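Local coordinates for protein 3-oxosteroid 1-dehydrogenase (Sterolibacterium denitrificans, PDB 7P18) that probably catalyses the FAD-dependent 1-dehydrogenation of 3-oxosteroids to 3-oxo-Delta1-steroids, handing the electrons on to an acceptor, at residues S15-M20 against P545-G550; T231-L236 against G301-A306; G265-A270 against Y522-N527; K506-L511 against F551-H556. One frame throughout, in Å; residues are numbered along the deposited sequence.

Interaction 1: residues S15-M20 against P545-G550; sequences SGAGAM and PAMTFG. With FAD (flavin-adenine dinucleotide), chain C.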
# COMPACT_ATOMS: atom_id res chain seq x y z
N SER A 15 -6.12 7.43 12.26
CA SER A 15 -7.13 6.37 12.13
C SER A 15 -6.85 5.50 10.92
O SER A 15 -7.80 4.99 10.35
CB SER A 15 -8.56 6.90 12.12
OG SER A 15 -8.77 7.71 10.98
N GLY A 16 -5.57 5.20 10.61
CA GLY A 16 -5.27 4.09 9.69
C GLY A 16 -5.57 2.76 10.36
O GLY A 16 -6.01 2.75 11.50
N ALA A 17 -5.33 1.67 9.68
CA ALA A 17 -5.66 0.31 10.18
C ALA A 17 -4.82 0.03 11.44
O ALA A 17 -5.37 -0.52 12.43
CB ALA A 17 -5.42 -0.68 9.08
N GLY A 18 -3.53 0.33 11.41
CA GLY A 18 -2.63 0.09 12.57
C GLY A 18 -3.18 0.78 13.81
O GLY A 18 -3.31 0.15 14.89
N ALA A 19 -3.56 2.05 13.67
CA ALA A 19 -4.08 2.88 14.78
C ALA A 19 -5.38 2.29 15.32
O ALA A 19 -5.49 2.17 16.55
CB ALA A 19 -4.25 4.32 14.32
N MET A 20 -6.33 1.93 14.45
CA MET A 20 -7.65 1.45 14.90
C MET A 20 -7.51 0.06 15.54
O MET A 20 -8.20 -0.22 16.57
CB MET A 20 -8.65 1.48 13.74
CG MET A 20 -9.00 2.93 13.28
SD MET A 20 -10.55 2.98 12.26
CE MET A 20 -9.91 2.42 10.69
N PRO A 545 2.90 -5.11 9.14
CA PRO A 545 3.67 -4.43 10.18
C PRO A 545 2.88 -3.38 10.95
O PRO A 545 3.06 -3.31 12.16
CB PRO A 545 4.87 -3.87 9.41
CG PRO A 545 5.07 -4.90 8.30
CD PRO A 545 3.65 -5.17 7.87
N ALA A 546 2.05 -2.59 10.27
CA ALA A 546 1.28 -1.51 10.95
C ALA A 546 0.39 -2.15 12.01
O ALA A 546 0.43 -1.74 13.19
CB ALA A 546 0.46 -0.69 9.95
N MET A 547 -0.37 -3.14 11.62
CA MET A 547 -1.32 -3.80 12.55
C MET A 547 -0.57 -4.65 13.58
O MET A 547 -1.04 -4.68 14.73
CB MET A 547 -2.41 -4.56 11.79
CG MET A 547 -3.53 -3.58 11.27
SD MET A 547 -5.10 -4.29 10.96
CE MET A 547 -4.70 -5.62 9.84
N THR A 548 0.52 -5.31 13.22
CA THR A 548 1.21 -6.25 14.15
C THR A 548 1.89 -5.43 15.26
O THR A 548 1.73 -5.75 16.43
CB THR A 548 2.19 -7.17 13.43
OG1 THR A 548 1.48 -7.97 12.47
CG2 THR A 548 2.95 -8.02 14.43
N PHE A 549 2.55 -4.32 14.93
CA PHE A 549 3.19 -3.47 15.95
C PHE A 549 2.11 -2.68 16.72
O PHE A 549 2.34 -2.38 17.89
CB PHE A 549 4.38 -2.71 15.39
CG PHE A 549 5.57 -3.61 15.18
CD1 PHE A 549 6.28 -4.12 16.26
CD2 PHE A 549 5.91 -4.07 13.91
CE1 PHE A 549 7.34 -5.00 16.07
CE2 PHE A 549 6.95 -4.97 13.73
CZ PHE A 549 7.66 -5.43 14.80
N GLY A 550 0.95 -2.40 16.11
CA GLY A 550 -0.18 -1.82 16.85
C GLY A 550 -0.64 -2.75 17.96
O GLY A 550 -0.80 -2.29 19.11
PA FAD C . -2.59 5.73 7.01
O1A FAD C . -3.36 4.51 6.64
O2A FAD C . -2.47 6.71 5.87
O5B FAD C . -3.31 6.38 8.25
C5B FAD C . -2.74 7.59 8.84
C4B FAD C . -3.87 8.45 9.31
O4B FAD C . -3.33 9.48 10.19
C3B FAD C . -4.65 9.19 8.21
O3B FAD C . -6.05 9.00 8.36
C2B FAD C . -4.23 10.65 8.40
O2B FAD C . -5.19 11.58 7.89
C1B FAD C . -3.95 10.70 9.90
N9A FAD C . -3.08 11.80 10.33
C8A FAD C . -2.04 12.39 9.66
N7A FAD C . -1.54 13.44 10.31
C5A FAD C . -2.28 13.50 11.49
C6A FAD C . -2.23 14.37 12.60
N6A FAD C . -1.43 15.43 12.69
N1A FAD C . -3.11 14.14 13.60
C2A FAD C . -3.95 13.11 13.49
N3A FAD C . -4.13 12.27 12.46
C4A FAD C . -3.23 12.51 11.50
N1 FAD C . 0.05 -1.87 1.80
C2 FAD C . -0.10 -3.16 2.16
O2 FAD C . 0.62 -3.68 3.03
N3 FAD C . -1.06 -3.93 1.62
C4 FAD C . -1.75 -3.56 0.49
O4 FAD C . -2.69 -4.27 0.12
C4X FAD C . -1.60 -2.22 0.04
N5 FAD C . -2.28 -1.81 -1.02
C5X FAD C . -2.16 -0.49 -1.38
C6 FAD C . -2.95 -0.00 -2.45
C7 FAD C . -2.98 1.35 -2.77
C7M FAD C . -3.85 1.86 -3.90
C8 FAD C . -2.26 2.26 -1.97
C8M FAD C . -2.30 3.74 -2.27
C9 FAD C . -1.43 1.78 -0.97
C9A FAD C . -1.40 0.42 -0.62
N10 FAD C . -0.57 -0.09 0.40
C10 FAD C . -0.67 -1.42 0.79
C1' FAD C . 0.20 0.81 1.26
C2' FAD C . -0.60 1.12 2.55
O2' FAD C . -1.91 1.61 2.27
C3' FAD C . 0.13 2.11 3.48
O3' FAD C . 1.54 1.86 3.52
C4' FAD C . -0.48 2.08 4.87
O4' FAD C . -1.88 2.30 4.74
C5' FAD C . 0.12 3.09 5.82
O5' FAD C . -0.65 2.99 7.04
P FAD C . -0.47 4.07 8.19
O1P FAD C . -1.43 3.62 9.21
O2P FAD C . 0.94 4.35 8.50
O3P FAD C . -1.08 5.43 7.51
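Met-547 CG lies over one face of the peptide that joins Ala-17 to Gly-18. It is 3.8 Å from Ala-17 O and 3.9 Å from Gly-18 N, so no single atom of the peptide takes the contact alone. Gly-18 CA in turn lies over a face of the peptide that joins Ala-546 to Met-547, 3.6 Å from Ala-546 O. Beyond these two faces, Gly-18 O approaches Gly-550 CA at 4.2 Å. The lack of a side chain at Gly-18 lets the two backbones come very close, with Gly-18 CA and Met-547 CA only 4.1 Å apart. Met-547 reaches along the first turn of helix 17-28. Its CG lies beside the backbone N (chi1 -79°) and the chain runs on extended at chi2 (-157°). This brings SD next to the methyl group of Ala-17, with Ala-17 CB 4.1 Å from Met-547 SD. The cross-contact is buried and made by van der Waals packing. Gly-16 and Ala-19 fit the GxGxxA pattern of Rossmann-type dinucleotide binding, consistent with the bound FAD. Gly-16 is the N-cap residue, and its CA lies 3.3 Å from O5B of FAD. The start of the helix therefore faces the pyrophosphate, where the helix dipole would probably help to offset negative charge. Ser-15 OG is held outside the contact by Glu-37 and Gly-43. Around the pair, helix 208-222 packs on Ala-17 and Met-20 through Met-212, Leu-216 and Leu-220. Helix 84-104 packs on Pro-545 and Thr-548. Ile-524, just after strand 521-523, packs against Gly-18 and Phe-549.

Interaction 2: residues T231-L236 against G301-A306; sequences TPFESL and GDTIRA. With FAD (flavin-adenine dinucleotide), chain C.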
# COMPACT_ATOMS: atom_id res chain seq x y z
N THR A 231 -9.56 16.56 14.01
CA THR A 231 -8.86 16.80 15.30
C THR A 231 -7.39 16.45 15.13
O THR A 231 -6.93 15.41 15.62
CB THR A 231 -9.52 16.03 16.45
OG1 THR A 231 -10.89 16.43 16.54
CG2 THR A 231 -8.86 16.29 17.79
N PRO A 232 -6.61 17.28 14.43
CA PRO A 232 -5.20 17.01 14.21
C PRO A 232 -4.35 17.12 15.48
O PRO A 232 -4.46 18.10 16.23
CB PRO A 232 -4.75 18.09 13.22
CG PRO A 232 -5.76 19.21 13.41
CD PRO A 232 -7.05 18.52 13.76
N PHE A 233 -3.49 16.13 15.68
CA PHE A 233 -2.31 16.25 16.56
C PHE A 233 -1.49 17.45 16.13
O PHE A 233 -1.24 17.63 14.91
CB PHE A 233 -1.50 14.95 16.52
CG PHE A 233 -0.12 15.08 17.10
CD1 PHE A 233 0.91 15.58 16.33
CD2 PHE A 233 0.15 14.64 18.39
CE1 PHE A 233 2.18 15.67 16.85
CE2 PHE A 233 1.43 14.73 18.90
CZ PHE A 233 2.44 15.25 18.14
N GLU A 234 -0.97 18.20 17.11
CA GLU A 234 0.01 19.28 16.91
C GLU A 234 1.33 19.03 17.63
O GLU A 234 2.37 19.36 17.08
CB GLU A 234 -0.49 20.58 17.54
CG GLU A 234 -1.64 21.21 16.83
CD GLU A 234 -1.83 22.68 17.20
OE1 GLU A 234 -1.13 23.21 18.15
OE2 GLU A 234 -2.68 23.27 16.53
N SER A 235 1.30 18.55 18.87
CA SER A 235 2.55 18.44 19.65
C SER A 235 2.40 17.43 20.80
O SER A 235 1.30 17.05 21.15
CB SER A 235 2.99 19.80 20.14
OG SER A 235 2.02 20.32 21.03
N LEU A 236 3.52 17.01 21.34
CA LEU A 236 3.58 16.08 22.48
C LEU A 236 3.64 16.90 23.79
O LEU A 236 4.28 17.97 23.79
CB LEU A 236 4.85 15.23 22.31
CG LEU A 236 4.82 14.23 21.15
CD1 LEU A 236 6.22 13.69 20.84
CD2 LEU A 236 3.88 13.11 21.46
N GLY A 301 3.90 14.31 7.97
CA GLY A 301 5.07 14.15 8.86
C GLY A 301 4.89 14.92 10.17
O GLY A 301 5.91 15.18 10.84
N ASP A 302 3.66 15.21 10.57
CA ASP A 302 3.34 16.08 11.73
C ASP A 302 3.86 15.45 13.04
O ASP A 302 4.37 16.17 13.89
CB ASP A 302 1.85 16.33 11.86
CG ASP A 302 1.18 17.00 10.66
OD1 ASP A 302 1.87 17.63 9.88
OD2 ASP A 302 -0.05 16.87 10.55
N THR A 303 3.72 14.15 13.23
CA THR A 303 4.17 13.46 14.47
C THR A 303 5.66 13.17 14.39
O THR A 303 6.31 13.10 15.46
CB THR A 303 3.36 12.20 14.76
OG1 THR A 303 3.69 11.22 13.77
CG2 THR A 303 1.88 12.45 14.78
N ILE A 304 6.20 12.98 13.19
CA ILE A 304 7.65 12.72 13.01
C ILE A 304 8.41 13.95 13.50
O ILE A 304 9.36 13.82 14.33
CB ILE A 304 7.97 12.34 11.54
CG1 ILE A 304 7.37 10.96 11.21
CG2 ILE A 304 9.46 12.36 11.31
CD1 ILE A 304 7.44 10.56 9.74
N ARG A 305 8.01 15.14 13.05
CA ARG A 305 8.71 16.40 13.42
C ARG A 305 8.63 16.59 14.96
O ARG A 305 9.66 16.88 15.59
CB ARG A 305 8.09 17.57 12.66
CG ARG A 305 8.48 17.61 11.18
CD ARG A 305 8.09 18.91 10.44
NE ARG A 305 6.76 19.43 10.84
CZ ARG A 305 5.60 19.05 10.32
NH1 ARG A 305 5.52 18.14 9.36
NH2 ARG A 305 4.48 19.58 10.78
N ALA A 306 7.46 16.39 15.53
CA ALA A 306 7.18 16.63 16.97
C ALA A 306 8.00 15.68 17.83
O ALA A 306 8.56 16.11 18.87
CB ALA A 306 5.71 16.49 17.21
PA FAD C . -2.59 5.73 7.01
O1A FAD C . -3.36 4.51 6.64
O2A FAD C . -2.47 6.71 5.87
O5B FAD C . -3.31 6.38 8.25
C5B FAD C . -2.74 7.59 8.84
C4B FAD C . -3.87 8.45 9.31
O4B FAD C . -3.33 9.48 10.19
C3B FAD C . -4.65 9.19 8.21
O3B FAD C . -6.05 9.00 8.36
C2B FAD C . -4.23 10.65 8.40
O2B FAD C . -5.19 11.58 7.89
C1B FAD C . -3.95 10.70 9.90
N9A FAD C . -3.08 11.80 10.33
C8A FAD C . -2.04 12.39 9.66
N7A FAD C . -1.54 13.44 10.31
C5A FAD C . -2.28 13.50 11.49
C6A FAD C . -2.23 14.37 12.60
N6A FAD C . -1.43 15.43 12.69
N1A FAD C . -3.11 14.14 13.60
C2A FAD C . -3.95 13.11 13.49
N3A FAD C . -4.13 12.27 12.46
C4A FAD C . -3.23 12.51 11.50
N1 FAD C . 0.05 -1.87 1.80
C2 FAD C . -0.10 -3.16 2.16
O2 FAD C . 0.62 -3.68 3.03
N3 FAD C . -1.06 -3.93 1.62
C4 FAD C . -1.75 -3.56 0.49
O4 FAD C . -2.69 -4.27 0.12
C4X FAD C . -1.60 -2.22 0.04
N5 FAD C . -2.28 -1.81 -1.02
C5X FAD C . -2.16 -0.49 -1.38
C6 FAD C . -2.95 -0.00 -2.45
C7 FAD C . -2.98 1.35 -2.77
C7M FAD C . -3.85 1.86 -3.90
C8 FAD C . -2.26 2.26 -1.97
C8M FAD C . -2.30 3.74 -2.27
C9 FAD C . -1.43 1.78 -0.97
C9A FAD C . -1.40 0.42 -0.62
N10 FAD C . -0.57 -0.09 0.40
C10 FAD C . -0.67 -1.42 0.79
C1' FAD C . 0.20 0.81 1.26
C2' FAD C . -0.60 1.12 2.55
O2' FAD C . -1.91 1.61 2.27
C3' FAD C . 0.13 2.11 3.48
O3' FAD C . 1.54 1.86 3.52
C4' FAD C . -0.48 2.08 4.87
O4' FAD C . -1.88 2.30 4.74
C5' FAD C . 0.12 3.09 5.82
O5' FAD C . -0.65 2.99 7.04
P FAD C . -0.47 4.07 8.19
O1P FAD C . -1.43 3.62 9.21
O2P FAD C . 0.94 4.35 8.50
O3P FAD C . -1.08 5.43 7.51
O HOH W 1 6.26 17.76 20.21
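Phe-233 packs against Thr-303 and Ala-306 in an apolar strand-on-helix contact at the adenine end of the Rossmann-type FAD site. Strand 233-239 is an outermost strand of a four-stranded mixed sheet. Its residues 233-236 run nearly parallel to residues 302-306 of the helix, 18° apart. The Phe-233 ring is clamped on both faces. Thr-303 CG2 makes a CH-pi contact with one, 4.0 Å from the ring centroid. Ser-235 N sits over the centre of the other. Ala-306 CB is at the edge, in plane, 3.6 Å from Phe-233 CZ. A chi1 of 166° sets CG trans to the backbone N and sends the ring toward the helix. Glu-234 and Ser-235 form a classic beta bulge opposite Val-250.

Both segments read the adenine. Phe-233 N donates to N1A of FAD at 2.9 Å. N6A of FAD gives its hydrogens to Phe-233 O and to Asp-302 OD2, the latter at 2.9 Å. Asp-302 OD2 also forms a salt bridge with Lys-38, and its OD1 bonds Thr-300, which would steady the carboxylate. Farther along, water 1 accepts from Leu-236 N and donates to Ala-306 O, each at 3.1 Å.

Interaction 3: residues G265-A270 against Y522-N527; sequences GVVLGA and YCIGNN. With FAD (flavin-adenine dinucleotide), chain C.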
# COMPACT_ATOMS: atom_id res chain seq x y z
N GLY A 265 -0.08 5.65 27.68
CA GLY A 265 0.72 5.77 26.45
C GLY A 265 0.04 6.52 25.33
O GLY A 265 -1.19 6.57 25.29
N VAL A 266 0.88 7.08 24.48
CA VAL A 266 0.50 7.73 23.20
C VAL A 266 1.04 6.84 22.09
O VAL A 266 2.26 6.61 22.08
CB VAL A 266 1.08 9.14 23.10
CG1 VAL A 266 0.92 9.74 21.70
CG2 VAL A 266 0.49 10.05 24.18
N VAL A 267 0.16 6.42 21.19
CA VAL A 267 0.55 5.62 20.00
C VAL A 267 0.48 6.52 18.77
O VAL A 267 -0.64 6.96 18.43
CB VAL A 267 -0.35 4.39 19.84
CG1 VAL A 267 0.08 3.55 18.63
CG2 VAL A 267 -0.37 3.57 21.11
N LEU A 268 1.64 6.79 18.16
CA LEU A 268 1.71 7.58 16.90
C LEU A 268 1.48 6.62 15.74
O LEU A 268 2.41 5.85 15.40
CB LEU A 268 3.07 8.26 16.81
CG LEU A 268 3.36 9.23 17.96
CD1 LEU A 268 4.72 9.86 17.76
CD2 LEU A 268 2.27 10.29 18.12
N GLY A 269 0.30 6.69 15.13
CA GLY A 269 -0.04 5.96 13.89
C GLY A 269 -0.60 6.90 12.82
O GLY A 269 -1.65 6.59 12.26
N ALA A 270 0.11 7.98 12.56
CA ALA A 270 -0.37 9.11 11.73
C ALA A 270 0.15 9.00 10.31
O ALA A 270 0.02 10.00 9.58
CB ALA A 270 0.08 10.40 12.35
N TYR A 522 4.82 5.32 21.73
CA TYR A 522 4.84 4.19 20.79
C TYR A 522 4.63 4.76 19.38
O TYR A 522 4.08 5.86 19.24
CB TYR A 522 3.75 3.20 21.15
CG TYR A 522 3.93 2.60 22.53
CD1 TYR A 522 3.57 3.30 23.67
CD2 TYR A 522 4.51 1.34 22.70
CE1 TYR A 522 3.78 2.77 24.95
CE2 TYR A 522 4.69 0.80 23.96
CZ TYR A 522 4.31 1.50 25.09
OH TYR A 522 4.49 0.94 26.34
N CYS A 523 5.01 3.99 18.37
CA CYS A 523 4.90 4.44 16.97
C CYS A 523 4.81 3.23 16.06
O CYS A 523 5.61 2.28 16.24
CB CYS A 523 6.07 5.33 16.62
SG CYS A 523 5.99 6.02 14.95
N ILE A 524 3.85 3.25 15.13
CA ILE A 524 3.53 2.09 14.27
C ILE A 524 3.28 2.59 12.84
O ILE A 524 3.00 3.77 12.64
CB ILE A 524 2.33 1.33 14.85
CG1 ILE A 524 1.05 2.17 14.76
CG2 ILE A 524 2.59 0.86 16.27
CD1 ILE A 524 -0.17 1.45 15.16
N GLY A 525 3.28 1.67 11.88
CA GLY A 525 2.96 1.99 10.49
C GLY A 525 3.98 2.91 9.87
O GLY A 525 5.18 2.87 10.25
N ASN A 526 3.59 3.68 8.85
CA ASN A 526 4.59 4.46 8.07
C ASN A 526 5.10 5.66 8.88
O ASN A 526 6.07 6.32 8.43
CB ASN A 526 4.04 4.91 6.72
CG ASN A 526 3.70 3.79 5.78
OD1 ASN A 526 3.99 2.61 6.05
ND2 ASN A 526 3.08 4.17 4.65
N ASN A 527 4.50 5.94 10.03
CA ASN A 527 5.02 6.90 11.04
C ASN A 527 6.37 6.40 11.58
O ASN A 527 7.17 7.22 12.02
CB ASN A 527 3.98 7.07 12.13
CG ASN A 527 4.02 8.35 12.92
OD1 ASN A 527 2.99 8.74 13.44
ND2 ASN A 527 5.18 8.97 13.05
PA FAD C . -2.59 5.73 7.01
O1A FAD C . -3.36 4.51 6.64
O2A FAD C . -2.47 6.71 5.87
O5B FAD C . -3.31 6.38 8.25
C5B FAD C . -2.74 7.59 8.84
C4B FAD C . -3.87 8.45 9.31
O4B FAD C . -3.33 9.48 10.19
C3B FAD C . -4.65 9.19 8.21
O3B FAD C . -6.05 9.00 8.36
C2B FAD C . -4.23 10.65 8.40
O2B FAD C . -5.19 11.58 7.89
C1B FAD C . -3.95 10.70 9.90
N9A FAD C . -3.08 11.80 10.33
C8A FAD C . -2.04 12.39 9.66
N7A FAD C . -1.54 13.44 10.31
C5A FAD C . -2.28 13.50 11.49
C6A FAD C . -2.23 14.37 12.60
N6A FAD C . -1.43 15.43 12.69
N1A FAD C . -3.11 14.14 13.60
C2A FAD C . -3.95 13.11 13.49
N3A FAD C . -4.13 12.27 12.46
C4A FAD C . -3.23 12.51 11.50
N1 FAD C . 0.05 -1.87 1.80
C2 FAD C . -0.10 -3.16 2.16
O2 FAD C . 0.62 -3.68 3.03
N3 FAD C . -1.06 -3.93 1.62
C4 FAD C . -1.75 -3.56 0.49
O4 FAD C . -2.69 -4.27 0.12
C4X FAD C . -1.60 -2.22 0.04
N5 FAD C . -2.28 -1.81 -1.02
C5X FAD C . -2.16 -0.49 -1.38
C6 FAD C . -2.95 -0.00 -2.45
C7 FAD C . -2.98 1.35 -2.77
C7M FAD C . -3.85 1.86 -3.90
C8 FAD C . -2.26 2.26 -1.97
C8M FAD C . -2.30 3.74 -2.27
C9 FAD C . -1.43 1.78 -0.97
C9A FAD C . -1.40 0.42 -0.62
N10 FAD C . -0.57 -0.09 0.40
C10 FAD C . -0.67 -1.42 0.79
C1' FAD C . 0.20 0.81 1.26
C2' FAD C . -0.60 1.12 2.55
O2' FAD C . -1.91 1.61 2.27
C3' FAD C . 0.13 2.11 3.48
O3' FAD C . 1.54 1.86 3.52
C4' FAD C . -0.48 2.08 4.87
O4' FAD C . -1.88 2.30 4.74
C5' FAD C . 0.12 3.09 5.82
O5' FAD C . -0.65 2.99 7.04
P FAD C . -0.47 4.07 8.19
O1P FAD C . -1.43 3.62 9.21
O2P FAD C . 0.94 4.35 8.50
O3P FAD C . -1.08 5.43 7.51
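Strands 265-268 and 521-523 run parallel, pairing Val-267 with Tyr-522 and Leu-268 with Cys-523, and three backbone bonds join them: Tyr-522 N to Val-266 O, Leu-268 N to Tyr-522 O (2.8 Å), and Ile-524 N to Leu-268 O. On one face of the sheet, Val-267 splits its two methyls. CG2 meets Tyr-522 CB at 4.1 Å, and CG1 meets Ile-524 CD1 at the same distance. On the other face, Leu-268 CB rests 4.1 Å from Cys-523 SG. The pair closes one side of the parallel five-stranded sheet of the Rossmann-type FAD-binding fold, with strand 521-523 outermost and strand 10-13 on the far side of strand 265-268. Helix 543-559 covers the Val-267 and Tyr-522 face.

Past the strand ends the contact becomes polar. Asn-527 folds back, its CG trans to the backbone N (chi1 -156°), and OD1 accepts from Ala-270 N at 3.1 Å. That oxygen is also bonded to Thr-303 OG1, so two partners hold it. Next to it, Asn-526 serves the cofactor. Its backbone N donates to the phosphate oxygen O2P of FAD at 2.8 Å. Its ND2 donates to the ribityl hydroxyl O3' of FAD at 3.0 Å.

Interaction 4: residues K506-L511 against F551-H556; sequences KDARVL and FRAANH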
# COMPACT_ATOMS: atom_id res chain seq x y z
N LYS A 506 11.08 -3.69 19.60
CA LYS A 506 10.21 -4.84 19.28
C LYS A 506 8.79 -4.63 19.82
O LYS A 506 7.90 -5.34 19.38
CB LYS A 506 10.83 -6.11 19.86
CG LYS A 506 10.87 -6.14 21.38
CD LYS A 506 11.32 -7.44 21.96
CE LYS A 506 11.37 -7.36 23.46
NZ LYS A 506 12.09 -8.54 23.97
N ASP A 507 8.59 -3.71 20.74
CA ASP A 507 7.28 -3.44 21.36
C ASP A 507 6.73 -2.08 20.89
O ASP A 507 5.80 -1.55 21.53
CB ASP A 507 7.40 -3.54 22.88
CG ASP A 507 7.69 -4.97 23.33
OD1 ASP A 507 6.94 -5.85 22.91
OD2 ASP A 507 8.68 -5.16 24.06
N ALA A 508 7.29 -1.56 19.81
CA ALA A 508 6.88 -0.30 19.14
C ALA A 508 7.21 0.93 19.97
O ALA A 508 6.66 2.04 19.66
CB ALA A 508 5.42 -0.37 18.80
N ARG A 509 8.10 0.82 20.96
CA ARG A 509 8.50 2.00 21.76
C ARG A 509 9.41 2.87 20.93
O ARG A 509 10.36 2.35 20.28
CB ARG A 509 9.19 1.55 23.06
CG ARG A 509 8.23 0.88 24.01
CD ARG A 509 8.82 0.71 25.41
NE ARG A 509 9.90 -0.25 25.39
CZ ARG A 509 10.56 -0.66 26.47
NH1 ARG A 509 10.26 -0.17 27.66
NH2 ARG A 509 11.53 -1.54 26.34
N VAL A 510 9.16 4.17 20.92
CA VAL A 510 10.08 5.09 20.24
C VAL A 510 11.42 5.14 20.99
O VAL A 510 11.42 5.34 22.22
CB VAL A 510 9.45 6.47 20.04
CG1 VAL A 510 10.43 7.44 19.43
CG2 VAL A 510 8.19 6.36 19.19
N LEU A 511 12.52 5.07 20.26
CA LEU A 511 13.90 5.16 20.79
C LEU A 511 14.51 6.53 20.51
O LEU A 511 14.32 7.09 19.40
CB LEU A 511 14.74 4.05 20.16
CG LEU A 511 14.20 2.62 20.33
CD1 LEU A 511 15.13 1.58 19.76
CD2 LEU A 511 13.95 2.29 21.80
N PHE A 551 -0.79 -4.02 17.62
CA PHE A 551 -1.13 -5.13 18.55
C PHE A 551 -0.07 -5.20 19.67
O PHE A 551 -0.46 -5.22 20.88
CB PHE A 551 -1.26 -6.39 17.71
CG PHE A 551 -1.67 -7.65 18.43
CD1 PHE A 551 -3.01 -7.88 18.74
CD2 PHE A 551 -0.74 -8.63 18.74
CE1 PHE A 551 -3.41 -9.07 19.33
CE2 PHE A 551 -1.14 -9.83 19.31
CZ PHE A 551 -2.46 -10.03 19.66
N ARG A 552 1.21 -5.28 19.31
CA ARG A 552 2.33 -5.34 20.31
C ARG A 552 2.36 -4.07 21.18
O ARG A 552 2.64 -4.22 22.37
CB ARG A 552 3.67 -5.63 19.66
CG ARG A 552 3.78 -7.02 19.03
CD ARG A 552 5.22 -7.36 18.66
NE ARG A 552 6.09 -7.42 19.84
CZ ARG A 552 6.41 -8.53 20.54
NH1 ARG A 552 5.98 -9.72 20.17
NH2 ARG A 552 7.21 -8.42 21.60
N ALA A 553 2.10 -2.87 20.64
CA ALA A 553 2.07 -1.63 21.44
C ALA A 553 1.01 -1.77 22.53
O ALA A 553 1.34 -1.48 23.72
CB ALA A 553 1.80 -0.39 20.59
N ALA A 554 -0.22 -2.11 22.16
CA ALA A 554 -1.35 -2.24 23.10
C ALA A 554 -0.99 -3.29 24.15
O ALA A 554 -1.15 -3.03 25.34
CB ALA A 554 -2.61 -2.62 22.39
N ASN A 555 -0.44 -4.41 23.72
CA ASN A 555 -0.04 -5.52 24.63
C ASN A 555 0.99 -4.99 25.63
O ASN A 555 0.86 -5.29 26.85
CB ASN A 555 0.49 -6.73 23.85
CG ASN A 555 -0.55 -7.48 23.08
OD1 ASN A 555 -1.77 -7.28 23.24
ND2 ASN A 555 -0.08 -8.37 22.21
N HIS A 556 1.97 -4.21 25.18
CA HIS A 556 3.06 -3.72 26.04
C HIS A 556 2.49 -2.76 27.07
O HIS A 556 2.88 -2.85 28.28
CB HIS A 556 4.18 -3.09 25.23
CG HIS A 556 5.36 -2.76 26.07
ND1 HIS A 556 5.52 -1.53 26.66
CD2 HIS A 556 6.41 -3.53 26.47
CE1 HIS A 556 6.65 -1.54 27.36
NE2 HIS A 556 7.23 -2.74 27.20
O HOH W 2 4.31 -6.23 23.19
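Arg-552 grips the 506-511 segment with two donors of its guanidinium. NE donates to Lys-506 O at 2.8 Å. NH2 meets Asp-507 OD1 at 2.9 Å in a salt bridge, on the syn side of the carboxylate but 31° out of its plane. The carboxylate and guanidinium planes are tilted only 18° from each other. A bend at chi3 (63°) swings Arg-552 NE to Lys-506 O. Its third nitrogen, NH1, is taken by Glu-92 and Ser-93 of helix 84-104.

Asp-507 OD1 has a second donor. Water 2 gives one hydrogen to it and one to Arg-552 O, both at 2.7 Å. Arg-552 O also accepts from His-556 N inside the helix, so it has two donors.

Asp-507 and Arg-509 both approach the His-556 ring from one side. Asp-507 CG is 3.7 Å from His-556 CD2, and Arg-509 CD is 3.7 Å from His-556 CE1. His-556 NE2 sits over a face of the Arg-509 guanidinium, off toward the rim. His-556 ND1 is bonded to Tyr-522 OH, and Arg-509 NE forms a salt bridge with Asp-505. Beneath the polar groups, Ala-508 CB meets Ala-553 CB at 4.0 Å.

This part of the fold lies away from the flavin and steroid sites. Here the carboxylates of Asp-507 and Glu-92 balance the charge of Arg-552. With the bond to Lys-506 O, they tie helix 543-559 to the turn before strand 509-511.

Overall arrangement
Interactions 1 and 3 are the buried core, and interactions 2 and 4 are only partly buried. Interactions 1 and 4 use successive parts of helix 543-559. Interaction 3 supplies the strand just before it. Ile-524 packs on Gly-18 and Phe-549, which joins interaction 3 to interaction 1. Cys-523 N meets Ala-508 O, probably as a hydrogen bond, joining interaction 3 to interaction 4. Interaction 2 meets interaction 3 through Thr-303. The chemistry follows position. Interaction 1 is close backbone packing, interaction 3 is mainly sheet bonding, interaction 2 is aromatic packing, and interaction 4 is ionic. Interactions 1 to 3 touch FAD.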